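Local coordinates for OTU domain-containing protein wMelOTU (Wolbachia pipientis wMel, PDB 6W9O) that probably acts as a bacterial deubiquitinase of the OTU cysteine protease family, removing ubiquitin from modified proteins in the manner of its relatives, at residues S52-S57 / R131-K136; Q60-Q65 / Y137-H142; R80-A83 / P87-W90; D111-D116 / N120-D125. All blocks are in the same frame, centred on the assembly; numbering follows the deposited sequence.

Contact 1. Residues S52-S57 / R131-K136; sequences SCFFDS and RILCEK
Two phenylalanine rings of helix 53-66, F54 and F55, meet a single methyl group of helix 126-137, CD1 of L133. The rings lean on each other first: CD2 of F54 stands 3.9 Å above the plane of the F55 ring, over its centre, so that one face of F55 is filled by its own neighbour. The methyl reaches both rings at a slant, its CD1 lying 4.1 Å from CE2 of F54 and 4.4 Å from CD1 of F55. F192 meets the F54 ring edge-to-face, and L75 and R76 of helix 72-84 touch F55. With CG of F54 anti to the backbone N (chi1 170°), the ring is swung toward helix 126-137, where it slides past L133 in the opposite direction. The CB of L133 points toward the other helix, yet the backbones stay well apart, the CA atoms of F55 and L133 being 9.5 Å from each other; the side chains bridge the distance. The first turn of helix 53-66 is secured separately. The carbonyl O of C53 accepts S57 N at 2.9 Å and S57 OG at 2.7 Å from opposite faces of its plane. C53 lies in a Gly-Ser-Cys-Phe sequence resembling the cysteine motif of OTU proteases and is probably the nucleophile at the start of this helix. Dispersion between hydrocarbon groups is what passes between the segments. With only 78 Å² buried, the contact is one small element of the helix packing, and carries little directional preference of its own.

Contact 2. Residues Q60-Q65 / Y137-H142; sequences QSLEQQ and YKVKLH
L62 of helix 53-66 spreads its two methyl groups between Y137 and V139, and this apolar packing accounts for the direct contact. CD2 lies over one face of the Y137 ring, 4.1 Å above its plane and shifted toward the rim, with CD1 of Y137 as its nearest atom. CD1 of L62 takes the other partner and rests 4.0 Å from CG1 of V139. V139 was modelled in two conformers, so this second contact is the less certain. The leucine side chain crosses each partner at about a right angle. Its CG is turned anti to the backbone N (chi1 -178°), which leaves the fork straddling the connection from helix 126-137 to strand 140-146. K138, with positive phi, makes that bend; with the probable hydrogen bond from V139 N to C134 O, this is consistent with a Schellman-type helix ending.

Polar interactions lie around the apolar contact. The hydroxyl of Y137 is hydrogen-bonded to OD2 of D78 on helix 72-84, and an acetate ion, probably from the crystallisation liquor, lies about 4 Å from the tyrosine side chain. Farther along, S61 OG makes a hydrogen bond with the backbone N of H183 and Q65 NE2 with the carbonyl O of T181, tying helix 53-66 to strand 181-188.

Between the segments, then, methyls and a ring face meet through dispersion alone, while the hydrogen bond to D78 probably limits how far the tyrosine ring can shift beneath the methyl.

Contact 3. Residues R80-A83 / P87-W90; sequences REFA and PPKW
F82, near the end of helix 72-84, reaches across a short turn to P87, P88 and W90. Its CB faces another helix, packing against I132 of helix 126-137. From there CG runs anti to the backbone N (chi1 -178°), which carries the ring toward the prolines. CD2 comes within 4.2 Å of P87 CB. One atom further out, CE2 lies closer to that same CB, at 3.9 Å, and begins to meet W90. At the tip, CZ is wedged between two residues: P88 CD at 3.6 Å and W90 CZ2 at 3.7 Å.

The arrangement is a short connection between two consecutive helices, 72-84 and 89-95, in which P88 holds the N-cap position of the second. The backbone takes part as well, since P87 CD sits 3.3 Å from the carbonyl O of A83.

The rings of F82 and W90 meet obliquely, their planes 47° apart and the phenyl centroid 5.8 Å from that of the indole six-membered ring. F91 adds an edge-to-face partner to F82. The indole is folded back over its own backbone, with CG between the N and the carbonyl carbon (chi1 77°), and R131 of helix 126-137 makes a cation-pi contact with it.

Contact 4. Residues D111-D116 / N120-D125; sequences DNYTAD and NSRWGD
R122 and D116 form a salt bridge between the last residue of helix 105-116 and the loop that follows. NH1 of the arginine approaches OD2 of the aspartate from the edge of the guanidinium, near its plane, at a modelled 2.4 Å with an N-H...O angle of 146°. That length is implausibly short and therefore doubtful; R122 is modelled in two conformers, and its side-chain contacts hold for the one described. Carboxylate and guanidinium are turned 51° from each other. On the same arginine, NH2 lies 3.6 Å from CD2 of Y113, the guanidinium standing almost perpendicular to the phenol ring. The aliphatic part also takes part: CB of R122 is 3.3 Å from the carbonyl O of D116, and a bend at chi2 (61°) turns the chain so that it crosses the aspartate at about a right angle.

A second shell helps to position these groups. OD1 of D116 accepts a hydrogen bond from a water at 2.6 Å, and the same water is 2.7 Å from OG of S121; R119 NH1 forms a second salt bridge with OD1. Y113 is held at its hydroxyl by E129 OE2 of helix 126-137, and the carbonyl O of R122 is hydrogen-bonded to R76.

Farther out, OD1 of D125 caps helix 126-137 through the N of D127. With two arginines and a water shared between its oxygens, the D116 carboxylate is probably stabilised as an anion, even at a helix C-terminus, where backbone carbonyls would tend to disfavour negative charge.

Helix 126-137 joins all four contacts. Contacts 1 and 2 lie next to each other, centres 9 Å apart, and meet where C134 SG packs on L141; F54 also packs on L141. Contact 3 reaches contact 1 from the outside, I132 touching W90. Contact 4 meets contact 1 through G124, which packs on F54 and F55, and contact 3 where A83 packs on Y113 and T114. Contacts 2 and 4, 21 Å apart between centres, lie on opposite sides of the chain's centre. The probable active site adjoins contacts 1 and 4: C53 starts helix 53-66, while W123 meets H191, probably the family's histidine, edge-to-face.

Contact 1. Residues S52-S57 / R131-K136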
loop_
_atom_site.group_PDB
_atom_site.type_symbol
_atom_site.label_atom_id
_atom_site.label_comp_id
_atom_site.label_asym_id
_atom_site.label_seq_id
_atom_site.Cartn_x
_atom_site.Cartn_y
_atom_site.Cartn_z
ATOM N N SER A 52 6.501 4.396 8.880
ATOM C CA SER A 52 6.515 3.794 7.559
ATOM C C SER A 52 5.654 2.544 7.457
ATOM O O SER A 52 5.831 1.768 6.508
ATOM C CB SER A 52 7.950 3.463 7.157
ATOM O OG SER A 52 8.634 4.719 6.942
ATOM N N CYS A 53 4.655 2.374 8.341
ATOM C CA CYS A 53 3.878 1.127 8.293
ATOM C C CYS A 53 3.164 0.920 6.970
ATOM O O CYS A 53 2.915 -0.229 6.601
ATOM C CB CYS A 53 2.847 1.088 9.427
ATOM S SG CYS A 53 1.552 2.364 9.343
ATOM N N PHE A 54 2.745 1.987 6.264
ATOM C CA PHE A 54 2.074 1.754 4.988
ATOM C C PHE A 54 3.037 1.122 4.019
ATOM O O PHE A 54 2.721 0.097 3.383
ATOM C CB PHE A 54 1.572 3.096 4.375
ATOM C CG PHE A 54 1.102 2.923 2.979
ATOM C CD1 PHE A 54 -0.129 2.284 2.717
ATOM C CD2 PHE A 54 1.924 3.276 1.944
ATOM C CE1 PHE A 54 -0.521 2.008 1.430
ATOM C CE2 PHE A 54 1.554 3.016 0.629
ATOM C CZ PHE A 54 0.321 2.356 0.370
ATOM N N PHE A 55 4.218 1.716 3.899
ATOM C CA PHE A 55 5.221 1.229 2.946
ATOM C C PHE A 55 5.691 -0.161 3.320
ATOM O O PHE A 55 5.894 -1.027 2.426
ATOM C CB PHE A 55 6.395 2.215 2.933
ATOM C CG PHE A 55 5.961 3.608 2.512
ATOM C CD1 PHE A 55 5.745 3.924 1.190
ATOM C CD2 PHE A 55 5.748 4.574 3.493
ATOM C CE1 PHE A 55 5.308 5.173 0.820
ATOM C CE2 PHE A 55 5.317 5.836 3.115
ATOM C CZ PHE A 55 5.109 6.138 1.799
ATOM N N ASP A 56 5.884 -0.401 4.611
ATOM C CA ASP A 56 6.344 -1.725 5.062
ATOM C C ASP A 56 5.262 -2.782 4.849
ATOM O O ASP A 56 5.591 -3.949 4.519
ATOM C CB ASP A 56 6.726 -1.652 6.535
ATOM C CG ASP A 56 7.519 -2.873 6.991
ATOM O OD1 ASP A 56 8.542 -3.157 6.316
ATOM O OD2 ASP A 56 7.204 -3.478 8.056
ATOM N N SER A 57 3.997 -2.443 5.051
ATOM C CA SER A 57 2.923 -3.419 4.799
ATOM C C SER A 57 2.829 -3.737 3.314
ATOM O O SER A 57 2.764 -4.926 2.912
ATOM C CB SER A 57 1.586 -2.827 5.269
ATOM O OG SER A 57 1.601 -2.633 6.672
ATOM N N ARG A 131 -1.589 4.498 -4.964
ATOM C CA ARG A 131 -1.849 4.600 -6.396
ATOM C C ARG A 131 -0.541 4.692 -7.190
ATOM O O ARG A 131 -0.386 4.035 -8.245
ATOM C CB ARG A 131 -2.754 5.807 -6.655
ATOM C CG ARG A 131 -3.050 5.983 -8.131
ATOM C CD ARG A 131 -4.219 7.016 -8.314
ATOM N NE ARG A 131 -4.474 7.205 -9.734
ATOM C CZ ARG A 131 -5.429 8.015 -10.204
ATOM N NH1 ARG A 131 -6.199 8.669 -9.355
ATOM N NH2 ARG A 131 -5.594 8.142 -11.503
ATOM N N ILE A 132 0.430 5.452 -6.674
ATOM C CA ILE A 132 1.734 5.560 -7.336
ATOM C C ILE A 132 2.418 4.195 -7.380
ATOM O O ILE A 132 2.975 3.797 -8.414
ATOM C CB ILE A 132 2.635 6.578 -6.601
ATOM C CG1 ILE A 132 2.082 7.997 -6.746
ATOM C CG2 ILE A 132 4.116 6.422 -7.119
ATOM C CD1 ILE A 132 2.730 9.002 -5.734
ATOM N N LEU A 133 2.393 3.454 -6.262
ATOM C CA LEU A 133 3.116 2.183 -6.242
ATOM C C LEU A 133 2.389 1.119 -7.056
ATOM O O LEU A 133 3.033 0.210 -7.616
ATOM C CB LEU A 133 3.300 1.727 -4.797
ATOM C CG LEU A 133 4.093 2.722 -3.938
ATOM C CD1 LEU A 133 4.097 2.253 -2.486
ATOM C CD2 LEU A 133 5.529 2.858 -4.529
ATOM N N CYS A 134 1.055 1.173 -7.135
ATOM C CA CYS A 134 0.320 0.231 -7.969
ATOM C C CYS A 134 0.730 0.429 -9.420
ATOM O O CYS A 134 0.930 -0.544 -10.184
ATOM C CB CYS A 134 -1.186 0.520 -7.824
ATOM S SG CYS A 134 -1.837 -0.242 -6.331
ATOM N N GLU A 135 0.878 1.685 -9.835
ATOM C CA GLU A 135 1.313 1.990 -11.201
ATOM C C GLU A 135 2.732 1.467 -11.465
ATOM O O GLU A 135 2.994 0.858 -12.523
ATOM C CB GLU A 135 1.229 3.510 -11.422
ATOM C CG GLU A 135 2.124 4.040 -12.550
ATOM C CD GLU A 135 1.506 3.887 -13.872
ATOM O OE1 GLU A 135 2.252 3.897 -14.891
ATOM O OE2 GLU A 135 0.268 3.757 -13.893
ATOM N N LYS A 136 3.655 1.662 -10.533
ATOM C CA LYS A 136 5.034 1.223 -10.768
ATOM C C LYS A 136 5.141 -0.305 -10.790
ATOM O O LYS A 136 5.790 -0.865 -11.687
ATOM C CB LYS A 136 5.985 1.775 -9.709
ATOM C CG LYS A 136 7.410 1.196 -9.965
ATOM C CD LYS A 136 8.484 2.075 -9.360
ATOM C CE LYS A 136 9.857 1.535 -9.800
ATOM N NZ LYS A 136 10.941 2.401 -9.282
#

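Contact 2. Residues Q60-Q65 / Y137-H142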
loop_
_atom_site.group_PDB
_atom_site.type_symbol
_atom_site.label_atom_id
_atom_site.label_comp_id
_atom_site.label_asym_id
_atom_site.label_seq_id
_atom_site.Cartn_x
_atom_site.Cartn_y
_atom_site.Cartn_z
ATOM N N GLN A 60 5.766 -6.021 2.270
ATOM C CA GLN A 60 5.720 -7.426 2.661
ATOM C C GLN A 60 4.749 -8.185 1.789
ATOM O O GLN A 60 5.023 -9.342 1.407
ATOM C CB GLN A 60 5.344 -7.558 4.132
ATOM C CG GLN A 60 6.489 -7.106 5.084
ATOM C CD GLN A 60 6.061 -7.298 6.505
ATOM O OE1 GLN A 60 5.722 -8.412 6.913
ATOM N NE2 GLN A 60 6.020 -6.204 7.288
ATOM N N SER A 61 3.588 -7.602 1.494
ATOM C CA SER A 61 2.626 -8.334 0.665
ATOM C C SER A 61 3.141 -8.438 -0.763
ATOM O O SER A 61 3.031 -9.509 -1.403
ATOM C CB SER A 61 1.261 -7.612 0.757
ATOM O OG SER A 61 0.343 -8.176 -0.192
ATOM N N LEU A 62 3.800 -7.377 -1.265
ATOM C CA LEU A 62 4.400 -7.434 -2.605
ATOM C C LEU A 62 5.407 -8.562 -2.702
ATOM O O LEU A 62 5.423 -9.321 -3.687
ATOM C CB LEU A 62 5.075 -6.095 -2.935
ATOM C CG LEU A 62 5.695 -6.000 -4.341
ATOM C CD1 LEU A 62 4.585 -5.941 -5.380
ATOM C CD2 LEU A 62 6.642 -4.793 -4.416
ATOM N N GLU A 63 6.272 -8.703 -1.694
ATOM C CA GLU A 63 7.305 -9.725 -1.790
ATOM C C GLU A 63 6.661 -11.110 -1.781
ATOM O O GLU A 63 7.058 -12.010 -2.544
ATOM C CB GLU A 63 8.305 -9.595 -0.634
ATOM C CG GLU A 63 9.384 -10.705 -0.785
ATOM C CD GLU A 63 10.487 -10.676 0.254
ATOM O OE1 GLU A 63 10.569 -9.664 1.030
ATOM O OE2 GLU A 63 11.301 -11.597 0.295
ATOM N N GLN A 64 5.672 -11.311 -0.913
ATOM C CA GLN A 64 5.104 -12.650 -0.836
ATOM C C GLN A 64 4.341 -12.998 -2.105
ATOM O O GLN A 64 4.383 -14.147 -2.574
ATOM C CB GLN A 64 4.168 -12.689 0.380
ATOM C CG GLN A 64 3.730 -14.071 0.702
ATOM C CD GLN A 64 3.017 -14.114 2.061
ATOM O OE1 GLN A 64 1.858 -13.901 2.088
ATOM N NE2 GLN A 64 3.727 -14.436 3.130
ATOM N N GLN A 65 3.607 -12.039 -2.667
ATOM C CA GLN A 65 2.745 -12.279 -3.828
ATOM C C GLN A 65 3.557 -12.410 -5.100
ATOM O O GLN A 65 3.267 -13.285 -5.939
ATOM C CB GLN A 65 1.764 -11.099 -4.016
ATOM C CG GLN A 65 0.690 -11.025 -2.928
ATOM C CD GLN A 65 -0.251 -12.225 -3.007
ATOM O OE1 GLN A 65 0.071 -13.310 -2.507
ATOM N NE2 GLN A 65 -1.383 -12.076 -3.687
ATOM N N TYR A 137 4.513 -0.989 -9.847
ATOM C CA TYR A 137 4.715 -2.433 -9.679
ATOM C C TYR A 137 3.640 -3.251 -10.364
ATOM O O TYR A 137 3.713 -4.494 -10.326
ATOM C CB TYR A 137 4.863 -2.799 -8.191
ATOM C CG TYR A 137 6.122 -2.143 -7.647
ATOM C CD1 TYR A 137 7.361 -2.709 -7.906
ATOM C CD2 TYR A 137 6.085 -0.926 -6.930
ATOM C CE1 TYR A 137 8.510 -2.127 -7.492
ATOM C CE2 TYR A 137 7.246 -0.332 -6.529
ATOM C CZ TYR A 137 8.456 -0.932 -6.787
ATOM O OH TYR A 137 9.635 -0.336 -6.404
ATOM N N LYS A 138 2.686 -2.591 -11.038
ATOM C CA LYS A 138 1.680 -3.302 -11.849
ATOM C C LYS A 138 0.877 -4.255 -10.971
ATOM O O LYS A 138 0.653 -5.421 -11.299
ATOM C CB LYS A 138 2.320 -4.000 -13.077
ATOM C CG LYS A 138 3.231 -3.050 -13.864
ATOM C CD LYS A 138 3.077 -3.212 -15.375
ATOM C CE LYS A 138 4.272 -2.551 -16.058
ATOM N NZ LYS A 138 4.009 -1.123 -16.417
ATOM N N VAL A 139 0.539 -3.723 -9.817
ATOM C CA VAL A 139 -0.394 -4.404 -8.861
ATOM C C VAL A 139 -1.648 -3.597 -8.399
ATOM O O VAL A 139 -1.921 -2.335 -8.643
ATOM C CB VAL A 139 0.374 -4.868 -7.608
ATOM C CG1 VAL A 139 1.469 -5.867 -7.943
ATOM C CG2 VAL A 139 0.931 -3.685 -6.831
ATOM N N LYS A 140 -2.613 -4.387 -7.965
ATOM C CA LYS A 140 -3.805 -3.748 -7.366
ATOM C C LYS A 140 -3.617 -3.836 -5.868
ATOM O O LYS A 140 -3.100 -4.832 -5.371
ATOM C CB LYS A 140 -5.073 -4.521 -7.720
ATOM C CG LYS A 140 -5.396 -4.490 -9.183
ATOM C CD LYS A 140 -6.201 -5.729 -9.577
ATOM C CE LYS A 140 -5.204 -6.840 -9.965
ATOM N NZ LYS A 140 -5.806 -8.024 -10.668
ATOM N N LEU A 141 -4.028 -2.796 -5.127
ATOM C CA LEU A 141 -3.856 -2.775 -3.680
ATOM C C LEU A 141 -5.237 -2.928 -3.033
ATOM O O LEU A 141 -6.132 -2.075 -3.229
ATOM C CB LEU A 141 -3.266 -1.428 -3.283
ATOM C CG LEU A 141 -3.293 -1.147 -1.795
ATOM C CD1 LEU A 141 -2.521 -2.172 -0.970
ATOM C CD2 LEU A 141 -2.651 0.261 -1.546
ATOM N N HIS A 142 -5.427 -3.982 -2.248
ATOM C CA HIS A 142 -6.650 -4.232 -1.498
ATOM C C HIS A 142 -6.417 -3.787 -0.064
ATOM O O HIS A 142 -5.431 -4.195 0.580
ATOM C CB HIS A 142 -6.886 -5.750 -1.512
ATOM C CG HIS A 142 -7.975 -6.220 -0.594
ATOM N ND1 HIS A 142 -7.834 -7.397 0.121
ATOM C CD2 HIS A 142 -9.162 -5.666 -0.214
ATOM C CE1 HIS A 142 -8.936 -7.586 0.840
ATOM N NE2 HIS A 142 -9.741 -6.534 0.675
#

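Contact 3. Residues R80-A83 / P87-W90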
loop_
_atom_site.group_PDB
_atom_site.type_symbol
_atom_site.label_atom_id
_atom_site.label_comp_id
_atom_site.label_asym_id
_atom_site.label_seq_id
_atom_site.Cartn_x
_atom_site.Cartn_y
_atom_site.Cartn_z
ATOM N N ARG A 80 8.748 9.846 -4.443
ATOM C CA ARG A 80 9.485 11.061 -4.763
ATOM C C ARG A 80 9.707 11.178 -6.261
ATOM O O ARG A 80 9.540 12.250 -6.848
ATOM C CB ARG A 80 10.851 11.035 -4.054
ATOM C CG ARG A 80 11.744 12.170 -4.427
ATOM C CD ARG A 80 13.059 12.044 -3.674
ATOM N NE ARG A 80 14.056 12.958 -4.196
ATOM C CZ ARG A 80 14.380 14.108 -3.598
ATOM N NH1 ARG A 80 13.783 14.459 -2.449
ATOM N NH2 ARG A 80 15.309 14.903 -4.134
ATOM N N GLU A 81 10.156 10.087 -6.882
ATOM C CA GLU A 81 10.438 10.143 -8.313
ATOM C C GLU A 81 9.165 10.412 -9.110
ATOM O O GLU A 81 9.181 11.189 -10.064
ATOM C CB GLU A 81 11.054 8.798 -8.732
ATOM C CG GLU A 81 12.471 8.662 -8.199
ATOM C CD GLU A 81 13.193 7.431 -8.732
ATOM O OE1 GLU A 81 12.535 6.487 -9.218
ATOM O OE2 GLU A 81 14.443 7.421 -8.618
ATOM N N PHE A 82 8.059 9.765 -8.735
ATOM C CA PHE A 82 6.798 10.057 -9.401
ATOM C C PHE A 82 6.491 11.552 -9.378
ATOM O O PHE A 82 6.104 12.144 -10.400
ATOM C CB PHE A 82 5.693 9.235 -8.726
ATOM C CG PHE A 82 4.343 9.418 -9.349
ATOM C CD1 PHE A 82 3.860 8.494 -10.260
ATOM C CD2 PHE A 82 3.538 10.514 -8.980
ATOM C CE1 PHE A 82 2.585 8.647 -10.849
ATOM C CE2 PHE A 82 2.269 10.658 -9.517
ATOM C CZ PHE A 82 1.778 9.743 -10.472
ATOM N N ALA A 83 6.669 12.189 -8.216
ATOM C CA ALA A 83 6.377 13.618 -8.090
ATOM C C ALA A 83 7.344 14.495 -8.868
ATOM O O ALA A 83 6.951 15.574 -9.326
ATOM C CB ALA A 83 6.406 14.026 -6.620
ATOM N N PRO A 87 4.288 14.663 -13.030
ATOM C CA PRO A 87 3.156 13.869 -12.531
ATOM C C PRO A 87 1.847 14.326 -13.158
ATOM O O PRO A 87 1.645 15.509 -13.442
ATOM C CB PRO A 87 3.168 14.118 -11.013
ATOM C CG PRO A 87 3.848 15.450 -10.860
ATOM C CD PRO A 87 4.918 15.464 -11.971
ATOM N N PRO A 88 0.950 13.381 -13.422
ATOM C CA PRO A 88 -0.380 13.718 -13.949
ATOM C C PRO A 88 -1.225 14.444 -12.906
ATOM O O PRO A 88 -0.929 14.480 -11.712
ATOM C CB PRO A 88 -0.981 12.357 -14.254
ATOM C CG PRO A 88 -0.286 11.403 -13.327
ATOM C CD PRO A 88 1.144 11.933 -13.235
ATOM N N LYS A 89 -2.318 15.016 -13.412
ATOM C CA LYS A 89 -3.107 15.983 -12.649
ATOM C C LYS A 89 -3.776 15.359 -11.437
ATOM O O LYS A 89 -4.042 16.080 -10.466
ATOM C CB LYS A 89 -4.124 16.666 -13.570
ATOM C CG LYS A 89 -3.455 17.663 -14.485
ATOM C CD LYS A 89 -4.391 18.133 -15.577
ATOM C CE LYS A 89 -3.721 19.188 -16.471
ATOM N NZ LYS A 89 -4.656 19.886 -17.417
ATOM N N TRP A 90 -4.089 14.068 -11.454
ATOM C CA TRP A 90 -4.697 13.485 -10.251
ATOM C C TRP A 90 -3.831 13.763 -9.032
ATOM O O TRP A 90 -4.332 14.054 -7.930
ATOM C CB TRP A 90 -4.975 11.979 -10.401
ATOM C CG TRP A 90 -3.786 11.069 -10.262
ATOM C CD1 TRP A 90 -3.078 10.482 -11.293
ATOM C CD2 TRP A 90 -3.198 10.610 -9.055
ATOM N NE1 TRP A 90 -2.065 9.745 -10.784
ATOM C CE2 TRP A 90 -2.099 9.793 -9.405
ATOM C CE3 TRP A 90 -3.447 10.865 -7.698
ATOM C CZ2 TRP A 90 -1.281 9.165 -8.439
ATOM C CZ3 TRP A 90 -2.633 10.274 -6.738
ATOM C CH2 TRP A 90 -1.560 9.405 -7.103
#

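Contact 4. Residues D111-D116 / N120-D125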
loop_
_atom_site.group_PDB
_atom_site.type_symbol
_atom_site.label_atom_id
_atom_site.label_comp_id
_atom_site.label_asym_id
_atom_site.label_seq_id
_atom_site.Cartn_x
_atom_site.Cartn_y
_atom_site.Cartn_z
ATOM N N ASP A 111 7.281 20.376 -4.849
ATOM C CA ASP A 111 8.638 20.353 -4.315
ATOM C C ASP A 111 8.656 20.023 -2.827
ATOM O O ASP A 111 9.509 19.248 -2.384
ATOM C CB ASP A 111 9.363 21.656 -4.616
ATOM C CG ASP A 111 9.632 21.812 -6.084
ATOM O OD1 ASP A 111 9.515 22.948 -6.575
ATOM O OD2 ASP A 111 9.919 20.788 -6.755
ATOM N N ASN A 112 7.726 20.580 -2.047
ATOM C CA ASN A 112 7.643 20.200 -0.640
ATOM C C ASN A 112 7.413 18.702 -0.485
ATOM O O ASN A 112 8.035 18.059 0.372
ATOM C CB ASN A 112 6.521 20.952 0.057
ATOM C CG ASN A 112 6.800 22.414 0.166
ATOM O OD1 ASN A 112 5.900 23.201 0.459
ATOM N ND2 ASN A 112 8.049 22.795 -0.061
ATOM N N TYR A 113 6.526 18.130 -1.313
ATOM C CA TYR A 113 6.272 16.685 -1.276
ATOM C C TYR A 113 7.546 15.892 -1.516
ATOM O O TYR A 113 7.788 14.891 -0.832
ATOM C CB TYR A 113 5.235 16.316 -2.357
ATOM C CG TYR A 113 4.888 14.830 -2.410
ATOM C CD1 TYR A 113 5.668 13.916 -3.131
ATOM C CD2 TYR A 113 3.787 14.333 -1.710
ATOM C CE1 TYR A 113 5.347 12.561 -3.156
ATOM C CE2 TYR A 113 3.466 12.975 -1.732
ATOM C CZ TYR A 113 4.245 12.097 -2.476
ATOM O OH TYR A 113 3.925 10.734 -2.511
ATOM N N THR A 114 8.363 16.295 -2.506
ATOM C CA THR A 114 9.540 15.482 -2.826
ATOM C C THR A 114 10.493 15.411 -1.630
ATOM O O THR A 114 11.204 14.414 -1.463
ATOM C CB THR A 114 10.254 15.996 -4.089
ATOM O OG1 THR A 114 10.798 17.293 -3.832
ATOM C CG2 THR A 114 9.278 16.135 -5.245
ATOM N N ALA A 115 10.514 16.447 -0.794
ATOM C CA ALA A 115 11.303 16.373 0.439
ATOM C C ALA A 115 10.568 15.588 1.522
ATOM O O ALA A 115 11.149 14.703 2.162
ATOM C CB ALA A 115 11.639 17.772 0.937
ATOM N N ASP A 116 9.286 15.911 1.736
ATOM C CA ASP A 116 8.560 15.345 2.870
ATOM C C ASP A 116 8.371 13.841 2.738
ATOM O O ASP A 116 8.365 13.132 3.762
ATOM C CB ASP A 116 7.194 16.009 2.998
ATOM C CG ASP A 116 6.584 15.826 4.417
ATOM O OD1 ASP A 116 7.329 15.965 5.435
ATOM O OD2 ASP A 116 5.364 15.551 4.509
ATOM N N ASN A 120 10.440 9.601 7.521
ATOM C CA ASN A 120 9.588 8.587 8.144
ATOM C C ASN A 120 8.391 9.218 8.849
ATOM O O ASN A 120 7.369 8.537 9.014
ATOM C CB ASN A 120 10.388 7.780 9.156
ATOM C CG ASN A 120 11.316 6.769 8.477
ATOM O OD1 ASN A 120 11.035 6.278 7.388
ATOM N ND2 ASN A 120 12.418 6.462 9.128
ATOM N N SER A 121 8.499 10.500 9.196
ATOM C CA SER A 121 7.404 11.218 9.845
ATOM C C SER A 121 6.184 11.368 8.942
ATOM O O SER A 121 5.075 11.565 9.466
ATOM C CB SER A 121 7.843 12.603 10.333
ATOM O OG SER A 121 8.432 13.368 9.281
ATOM N N ARG A 122 6.327 11.287 7.616
ATOM C CA ARG A 122 5.201 11.465 6.702
ATOM C C ARG A 122 4.590 10.087 6.479
ATOM O O ARG A 122 5.181 9.248 5.800
ATOM C CB ARG A 122 5.704 12.057 5.380
ATOM C CG ARG A 122 4.693 11.980 4.264
ATOM C CD ARG A 122 3.422 12.761 4.577
ATOM N NE ARG A 122 2.660 12.978 3.333
ATOM C CZ ARG A 122 2.804 14.034 2.534
ATOM N NH1 ARG A 122 3.655 15.018 2.846
ATOM N NH2 ARG A 122 2.070 14.122 1.418
ATOM N N TRP A 123 3.444 9.820 7.085
ATOM C CA TRP A 123 2.837 8.499 6.930
ATOM C C TRP A 123 2.237 8.320 5.540
ATOM O O TRP A 123 1.708 9.249 4.932
ATOM C CB TRP A 123 1.748 8.256 7.993
ATOM C CG TRP A 123 2.218 8.248 9.356
ATOM C CD1 TRP A 123 3.412 8.740 9.849
ATOM C CD2 TRP A 123 1.517 7.706 10.474
ATOM N NE1 TRP A 123 3.474 8.545 11.252
ATOM C CE2 TRP A 123 2.327 7.887 11.628
ATOM C CE3 TRP A 123 0.255 7.097 10.613
ATOM C CZ2 TRP A 123 1.907 7.492 12.900
ATOM C CZ3 TRP A 123 -0.155 6.696 11.868
ATOM C CH2 TRP A 123 0.665 6.899 13.000
ATOM N N GLY A 124 2.360 7.122 4.985
ATOM C CA GLY A 124 1.837 6.865 3.638
ATOM C C GLY A 124 0.315 6.703 3.590
ATOM O O GLY A 124 -0.341 6.311 4.566
ATOM N N ASP A 125 -0.250 7.035 2.432
ATOM C CA ASP A 125 -1.697 7.093 2.207
ATOM C C ASP A 125 -1.994 6.212 1.000
ATOM O O ASP A 125 -1.476 6.475 -0.108
ATOM C CB ASP A 125 -2.041 8.568 1.943
ATOM C CG ASP A 125 -3.489 8.815 1.604
ATOM O OD1 ASP A 125 -4.273 7.859 1.481
ATOM O OD2 ASP A 125 -3.826 10.013 1.499
HETATM O O HOH W 1 6.871 15.013 7.816
#